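Side-chain contacts in orotidine 5'-phosphate decarboxylase (Sulfolobus solfataricus, PDB 4DBD), which probably catalyses the decarboxylation of orotidine 5'-monophosphate to UMP, the last step of de novo UMP biosynthesis, as a homodimeric TIM-barrel enzyme: residues P13-Y16 and Q17-K20; L97-Y100 and L101-N104; I127-V130 and I131-I134. All blocks are in the same frame, centred on the assembly; numbering follows the deposited sequence.

Contact 1. Residues P13-Y16 and Q17-K20; sequences PLSY and QVLK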
loop_
_atom_site.group_PDB
_atom_site.type_symbol
_atom_site.label_atom_id
_atom_site.label_comp_id
_atom_site.label_asym_id
_atom_site.label_seq_id
_atom_site.Cartn_x
_atom_site.Cartn_y
_atom_site.Cartn_z
ATOM N N PRO A 13 12.635 -11.940 8.233
ATOM C CA PRO A 13 12.324 -13.046 9.141
ATOM C C PRO A 13 13.234 -13.106 10.369
ATOM O O PRO A 13 14.456 -12.979 10.241
ATOM C CB PRO A 13 12.556 -14.282 8.264
ATOM C CG PRO A 13 12.291 -13.802 6.870
ATOM C CD PRO A 13 12.822 -12.398 6.844
ATOM N N LEU A 14 12.629 -13.267 11.542
ATOM C CA LEU A 14 13.352 -13.651 12.750
ATOM C C LEU A 14 12.784 -14.986 13.240
ATOM O O LEU A 14 11.610 -15.281 13.025
ATOM C CB LEU A 14 13.219 -12.588 13.841
ATOM C CG LEU A 14 14.071 -11.327 13.687
ATOM C CD1 LEU A 14 14.029 -10.491 14.956
ATOM C CD2 LEU A 14 15.507 -11.698 13.360
ATOM N N SER A 15 13.606 -15.792 13.905
ATOM C CA SER A 15 13.159 -17.120 14.322
ATOM C C SER A 15 12.130 -17.026 15.442
ATOM O O SER A 15 12.071 -16.034 16.165
ATOM C CB SER A 15 14.335 -17.964 14.802
ATOM O OG SER A 15 14.578 -17.716 16.174
ATOM N N TYR A 16 11.336 -18.082 15.599
ATOM C CA TYR A 16 10.319 -18.102 16.633
ATOM C C TYR A 16 10.931 -17.977 18.020
ATOM O O TYR A 16 10.376 -17.312 18.887
ATOM C CB TYR A 16 9.481 -19.379 16.538
ATOM C CG TYR A 16 8.263 -19.368 17.437
ATOM C CD1 TYR A 16 7.079 -18.780 17.020
ATOM C CD2 TYR A 16 8.301 -19.950 18.702
ATOM C CE1 TYR A 16 5.959 -18.765 17.838
ATOM C CE2 TYR A 16 7.190 -19.947 19.525
ATOM C CZ TYR A 16 6.020 -19.350 19.091
ATOM O OH TYR A 16 4.910 -19.338 19.910
ATOM N N GLN A 17 12.064 -18.643 18.240
ATOM C CA GLN A 17 12.696 -18.612 19.556
ATOM C C GLN A 17 13.128 -17.197 19.942
ATOM O O GLN A 17 12.916 -16.766 21.078
ATOM C CB GLN A 17 13.875 -19.589 19.625
ATOM C CG GLN A 17 13.489 -21.020 19.282
ATOM C CD GLN A 17 12.316 -21.522 20.109
ATOM O OE1 GLN A 17 12.215 -21.233 21.303
ATOM N NE2 GLN A 17 11.420 -22.278 19.474
ATOM N N VAL A 18 13.718 -16.473 18.991
ATOM C CA VAL A 18 14.089 -15.070 19.207
ATOM C C VAL A 18 12.886 -14.216 19.608
ATOM O O VAL A 18 12.940 -13.453 20.579
ATOM C CB VAL A 18 14.738 -14.463 17.936
ATOM C CG1 VAL A 18 14.880 -12.946 18.062
ATOM C CG2 VAL A 18 16.081 -15.117 17.655
ATOM N N LEU A 19 11.796 -14.351 18.860
ATOM C CA LEU A 19 10.605 -13.556 19.133
ATOM C C LEU A 19 10.043 -13.835 20.528
ATOM O O LEU A 19 9.496 -12.949 21.169
ATOM C CB LEU A 19 9.546 -13.781 18.046
ATOM C CG LEU A 19 10.025 -13.418 16.635
ATOM C CD1 LEU A 19 9.015 -13.825 15.562
ATOM C CD2 LEU A 19 10.329 -11.927 16.547
ATOM N N LYS A 20 10.196 -15.068 21.008
ATOM C CA LYS A 20 9.670 -15.422 22.327
ATOM C C LYS A 20 10.390 -14.716 23.477
ATOM O O LYS A 20 9.775 -14.416 24.502
ATOM C CB LYS A 20 9.656 -16.941 22.532
ATOM C CG LYS A 20 8.603 -17.660 21.706
ATOM C CD LYS A 20 7.197 -17.187 22.058
ATOM C CE LYS A 20 6.808 -17.573 23.480
ATOM N NZ LYS A 20 5.412 -17.163 23.825
#
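Ser-15 and Val-18 meet where the chain turns into a helix: the hydroxyl oxygen Ser-15 OG accepts the backbone N-H of Val-18 at 3.2 Å, and the bond is almost straight, 173° at the hydrogen. A first-turn amide has no earlier carbonyl within the helix to bond to, and the serine oxygen takes that place. It can do so because OG sits between the backbone N and the carbonyl carbon (chi1 86°), which swings it over the start of the helix. Serine suits the position, being short and able to accept without a long, flexible chain. The carbonyl of the same residue begins the regular helical pattern, Ser-15 O receiving Leu-19 N at 3.2 Å.

One residue on, the Tyr-16 ring and the Lys-20 chain run side by side in the same direction. The methylenes CG and CD of Lys-20 lie along the CE2 side of the ring, with Lys-20 CG 3.5 Å from Tyr-16 CE2. Bends at chi2 and chi3 curl the lysine chain against the ring, while its NZ goes on to a salt bridge with Glu-23. A long aliphatic stem with a charged tip thus serves both neighbours.

On the inner side, Leu-14 is the hydrophobic residue just ahead of the cap. Its CB meets CD2 of the buried Leu-19 at 4.0 Å, and its CD1 adds a touch on Val-18 CG1. Both leucines also reach Leu-8 of strand 6-10, seating the first turn on the barrel wall. The whole is a serine N-cap with a hydrophobic staple between Leu-14 and Leu-19, set in the loop that leads from the first strand of a TIM barrel into helix 16-22.

Contact 2. Residues L97-Y100 and L101-N104; sequences LKRY and LDAN
Tyr-100 CG stands anti to its backbone nitrogen (chi1 178°) and Asn-104 CG anti to its own carbonyl carbon, torsions that lay the asparagine amide against the tyrosine ring. Asn-104 ND2 lies 3.2 Å above the ring plane, displaced toward the rim near CE1 and CZ, with amide and ring 28° from parallel. The same nitrogen donates to Tyr-100 O at 2.8 Å, nearly straight at 174°, and the acceptor lies in the amide plane. This bond fixes the rotation of the amide, and the ring backs it from one side. Tyr-100 O also accepts a weak bond from Asn-104 N, so backbone and side chain of one residue grip a single carbonyl. Asparagine suits a place where the chain is leaving helical geometry, since its short amide can fold back to the last turn.

Lys-98 bends at chi2 and chi4, bringing its ammonium to the mouth of the Asp-102 carboxylate, in front of both oxygens. Asp-102 OD2 accepts Lys-98 NZ at 3.1 Å through its syn lone pair, and OD1 takes a weaker bond. Asp-102 OD2 also forms a long salt bridge, 3.5 Å, to Arg-99 NH2, the guanidinium and carboxylate steeply inclined to each other. Two cations converging on one acid would probably favour its ionised form.

The leucines take the inner side: Leu-97 CG packs on Leu-101 CD1 at 3.8 Å, the two branched chains touching one turn apart. They press on the barrel, both reaching Leu-108 of strand 107-113, with Leu-97 on Ala-84 and Leu-101 on Phe-82 of strand 81-85. Tyr-100 rests on Lys-70 and Val-73 of helix 66-73, where Leu-97 also meets Met-69 and Val-73, so helix 90-103 bridges two strands and a neighbouring helix.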
loop_
_atom_site.group_PDB
_atom_site.type_symbol
_atom_site.label_atom_id
_atom_site.label_comp_id
_atom_site.label_asym_id
_atom_site.label_seq_id
_atom_site.Cartn_x
_atom_site.Cartn_y
_atom_site.Cartn_z
ATOM N N LEU A 97 -13.398 1.022 5.620
ATOM C CA LEU A 97 -12.422 0.211 6.352
ATOM C C LEU A 97 -12.635 0.323 7.866
ATOM O O LEU A 97 -12.560 -0.679 8.584
ATOM C CB LEU A 97 -10.992 0.612 5.977
ATOM C CG LEU A 97 -9.877 -0.112 6.733
ATOM C CD1 LEU A 97 -9.895 -1.610 6.453
ATOM C CD2 LEU A 97 -8.504 0.489 6.400
ATOM N N LYS A 98 -12.902 1.539 8.344
ATOM C CA LYS A 98 -13.149 1.761 9.772
ATOM C C LYS A 98 -14.369 0.968 10.261
ATOM O O LYS A 98 -14.296 0.286 11.292
ATOM C CB LYS A 98 -13.266 3.265 10.095
ATOM C CG LYS A 98 -13.423 3.605 11.581
ATOM C CD LYS A 98 -12.249 3.116 12.406
ATOM C CE LYS A 98 -12.147 3.847 13.745
ATOM N NZ LYS A 98 -13.445 3.941 14.479
ATOM N N ARG A 99 -15.476 1.041 9.520
ATOM C CA ARG A 99 -16.670 0.286 9.878
ATOM C C ARG A 99 -16.323 -1.197 9.985
ATOM O O ARG A 99 -16.756 -1.888 10.911
ATOM C CB ARG A 99 -17.792 0.477 8.837
ATOM C CG ARG A 99 -18.089 1.922 8.434
ATOM C CD ARG A 99 -19.030 2.649 9.398
ATOM N NE ARG A 99 -18.385 2.968 10.669
ATOM C CZ ARG A 99 -17.473 3.925 10.827
ATOM N NH1 ARG A 99 -17.075 4.653 9.787
ATOM N NH2 ARG A 99 -16.950 4.140 12.028
ATOM N N TYR A 100 -15.548 -1.689 9.026
ATOM C CA TYR A 100 -15.175 -3.094 9.009
ATOM C C TYR A 100 -14.320 -3.488 10.209
ATOM O O TYR A 100 -14.567 -4.510 10.859
ATOM C CB TYR A 100 -14.430 -3.460 7.731
ATOM C CG TYR A 100 -14.018 -4.904 7.754
ATOM C CD1 TYR A 100 -14.905 -5.900 7.373
ATOM C CD2 TYR A 100 -12.759 -5.280 8.207
ATOM C CE1 TYR A 100 -14.546 -7.235 7.421
ATOM C CE2 TYR A 100 -12.382 -6.626 8.256
ATOM C CZ TYR A 100 -13.288 -7.594 7.862
ATOM O OH TYR A 100 -12.941 -8.926 7.904
ATOM N N LEU A 101 -13.302 -2.685 10.495
ATOM C CA LEU A 101 -12.383 -3.016 11.575
ATOM C C LEU A 101 -13.115 -2.955 12.911
ATOM O O LEU A 101 -12.900 -3.813 13.775
ATOM C CB LEU A 101 -11.162 -2.078 11.560
ATOM C CG LEU A 101 -10.242 -2.218 10.341
ATOM C CD1 LEU A 101 -9.131 -1.137 10.319
ATOM C CD2 LEU A 101 -9.629 -3.595 10.212
ATOM N N ASP A 102 -13.994 -1.959 13.068
ATOM C CA ASP A 102 -14.796 -1.825 14.281
ATOM C C ASP A 102 -15.625 -3.087 14.535
ATOM O O ASP A 102 -15.659 -3.598 15.654
ATOM C CB ASP A 102 -15.737 -0.615 14.192
ATOM C CG ASP A 102 -15.035 0.699 14.478
ATOM O OD1 ASP A 102 -13.888 0.667 14.970
ATOM O OD2 ASP A 102 -15.635 1.763 14.212
ATOM N N ALA A 103 -16.294 -3.575 13.490
ATOM C CA ALA A 103 -17.151 -4.765 13.589
ATOM C C ALA A 103 -16.360 -6.021 13.901
ATOM O O ALA A 103 -16.899 -6.975 14.465
ATOM C CB ALA A 103 -17.938 -4.968 12.309
ATOM N N ASN A 104 -15.090 -6.029 13.515
ATOM C CA ASN A 104 -14.225 -7.180 13.714
ATOM C C ASN A 104 -13.201 -7.003 14.854
ATOM O O ASN A 104 -12.239 -7.776 14.961
ATOM C CB ASN A 104 -13.532 -7.561 12.391
ATOM C CG ASN A 104 -14.508 -8.138 11.359
ATOM O OD1 ASN A 104 -14.662 -9.361 11.244
ATOM N ND2 ASN A 104 -15.159 -7.258 10.594
#

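Contact 3. Residues I127-V130 and I131-I134; sequences IKNV and IREI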
loop_
_atom_site.group_PDB
_atom_site.type_symbol
_atom_site.label_atom_id
_atom_site.label_comp_id
_atom_site.label_asym_id
_atom_site.label_seq_id
_atom_site.Cartn_x
_atom_site.Cartn_y
_atom_site.Cartn_z
ATOM N N ILE A 127 -4.769 16.004 6.129
ATOM C CA ILE A 127 -4.536 14.747 6.823
ATOM C C ILE A 127 -5.085 14.804 8.255
ATOM O O ILE A 127 -5.730 13.871 8.713
ATOM C CB ILE A 127 -3.032 14.338 6.760
ATOM C CG1 ILE A 127 -2.765 13.631 5.415
ATOM C CG2 ILE A 127 -2.684 13.409 7.904
ATOM C CD1 ILE A 127 -1.306 13.607 4.987
ATOM N N LYS A 128 -4.852 15.907 8.956
ATOM C CA LYS A 128 -5.421 16.066 10.296
ATOM C C LYS A 128 -6.941 15.977 10.286
ATOM O O LYS A 128 -7.537 15.345 11.162
ATOM C CB LYS A 128 -4.941 17.372 10.943
ATOM C CG LYS A 128 -3.486 17.308 11.352
ATOM C CD LYS A 128 -3.016 18.579 12.066
ATOM C CE LYS A 128 -1.538 18.476 12.426
ATOM N NZ LYS A 128 -1.108 19.576 13.341
ATOM N N ASN A 129 -7.570 16.599 9.297
ATOM C CA ASN A 129 -9.018 16.485 9.146
ATOM C C ASN A 129 -9.487 15.055 8.908
ATOM O O ASN A 129 -10.476 14.609 9.482
ATOM C CB ASN A 129 -9.516 17.388 8.024
ATOM C CG ASN A 129 -9.486 18.835 8.414
ATOM O OD1 ASN A 129 -9.388 19.154 9.600
ATOM N ND2 ASN A 129 -9.561 19.724 7.428
ATOM N N VAL A 130 -8.790 14.340 8.038
ATOM C CA VAL A 130 -9.095 12.928 7.841
ATOM C C VAL A 130 -9.008 12.190 9.171
ATOM O O VAL A 130 -9.889 11.393 9.518
ATOM C CB VAL A 130 -8.161 12.295 6.801
ATOM C CG1 VAL A 130 -8.354 10.804 6.770
ATOM C CG2 VAL A 130 -8.420 12.902 5.429
ATOM N N ILE A 131 -7.941 12.444 9.925
ATOM C CA ILE A 131 -7.766 11.755 11.201
ATOM C C ILE A 131 -8.890 12.108 12.171
ATOM O O ILE A 131 -9.407 11.248 12.880
ATOM C CB ILE A 131 -6.379 12.050 11.821
ATOM C CG1 ILE A 131 -5.290 11.417 10.948
ATOM C CG2 ILE A 131 -6.300 11.531 13.241
ATOM C CD1 ILE A 131 -3.873 11.917 11.248
ATOM N N ARG A 132 -9.275 13.377 12.195
ATOM C CA ARG A 132 -10.395 13.802 13.039
ATOM C C ARG A 132 -11.730 13.128 12.700
ATOM O O ARG A 132 -12.472 12.739 13.598
ATOM C CB ARG A 132 -10.539 15.321 13.001
ATOM C CG ARG A 132 -9.392 16.038 13.662
ATOM C CD ARG A 132 -9.396 17.507 13.286
ATOM N NE ARG A 132 -8.306 18.223 13.931
ATOM C CZ ARG A 132 -7.541 19.122 13.321
ATOM N NH1 ARG A 132 -7.756 19.430 12.048
ATOM N NH2 ARG A 132 -6.567 19.717 13.990
ATOM N N GLU A 133 -12.034 12.983 11.413
ATOM C CA GLU A 133 -13.273 12.314 11.005
ATOM C C GLU A 133 -13.283 10.831 11.369
ATOM O O GLU A 133 -14.284 10.306 11.845
ATOM C CB GLU A 133 -13.510 12.460 9.501
ATOM C CG GLU A 133 -13.984 13.826 9.066
ATOM C CD GLU A 133 -14.256 13.886 7.576
ATOM O OE1 GLU A 133 -14.343 12.809 6.946
ATOM O OE2 GLU A 133 -14.372 15.008 7.031
ATOM N N ILE A 134 -12.159 10.160 11.138
ATOM C CA ILE A 134 -12.069 8.711 11.297
ATOM C C ILE A 134 -11.890 8.296 12.750
ATOM O O ILE A 134 -12.438 7.285 13.181
ATOM C CB ILE A 134 -10.919 8.130 10.434
ATOM C CG1 ILE A 134 -11.262 8.271 8.948
ATOM C CG2 ILE A 134 -10.646 6.667 10.786
ATOM C CD1 ILE A 134 -12.349 7.307 8.468
#
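The guanidinium of Arg-132 has Lys-128 CB over one face, 3.6 Å above the plane and offset toward the rim, while Asn-129 OD1 comes in at its edge. That oxygen accepts from Arg-132 NH1 at 3.0 Å; it lies in the guanidinium plane, but the bond is bent to 137° at the hydrogen, and the asparagine amide is turned 49° from the guanidinium. An extended arginine, with CG anti to the carbonyl carbon (chi1 -68°), runs back to Lys-128 and Asn-129, four and three residues earlier. Asparagine supplies a short acceptor there; lysine supplies an aliphatic base for the flat cation and carries its own charge away to Asp-155.

The other side of the helix is apolar. Ile-131 CD1 meets Ile-127 CG2 at 3.8 Å, and isoleucine suits this buried stripe because it offers a large apolar surface to fill the space between helix and strand. With an alanine in place of Ile-131, CD1 is lost, and Ile-127 CG2 would probably face a gap, with Leu-110 and Ala-112 less well covered.

Those two residues belong to strand 107-113, and both isoleucines also pack on Tyr-152 of helix 146-155. Val-130 and Ile-134 meet Leu-94 of helix 90-103, Ile-134 also reaching Leu-108, wedging helix 124-134 between its neighbours around the barrel.

Along the chain the three contacts come in series, all on the outer helical layer of one eight-stranded parallel barrel. Contact 1 opens the first helix after strand 6-10. Contacts 2 and 3 lie on successive helices, 90-103 and 124-134, which share strand 107-113 between them. Their centres are about 17 Å apart and they touch directly, Lys-98 CE packing 3.5 Å from Ile-134 O. Contact 1 stands apart, its centre about 30 Å from that of contact 2 and 36 Å from that of contact 3, across the chain's centre from the latter. Contacts 2 and 3 thus fasten neighbouring helices to each other and to strand 107-113, while contact 1 starts a separate helix.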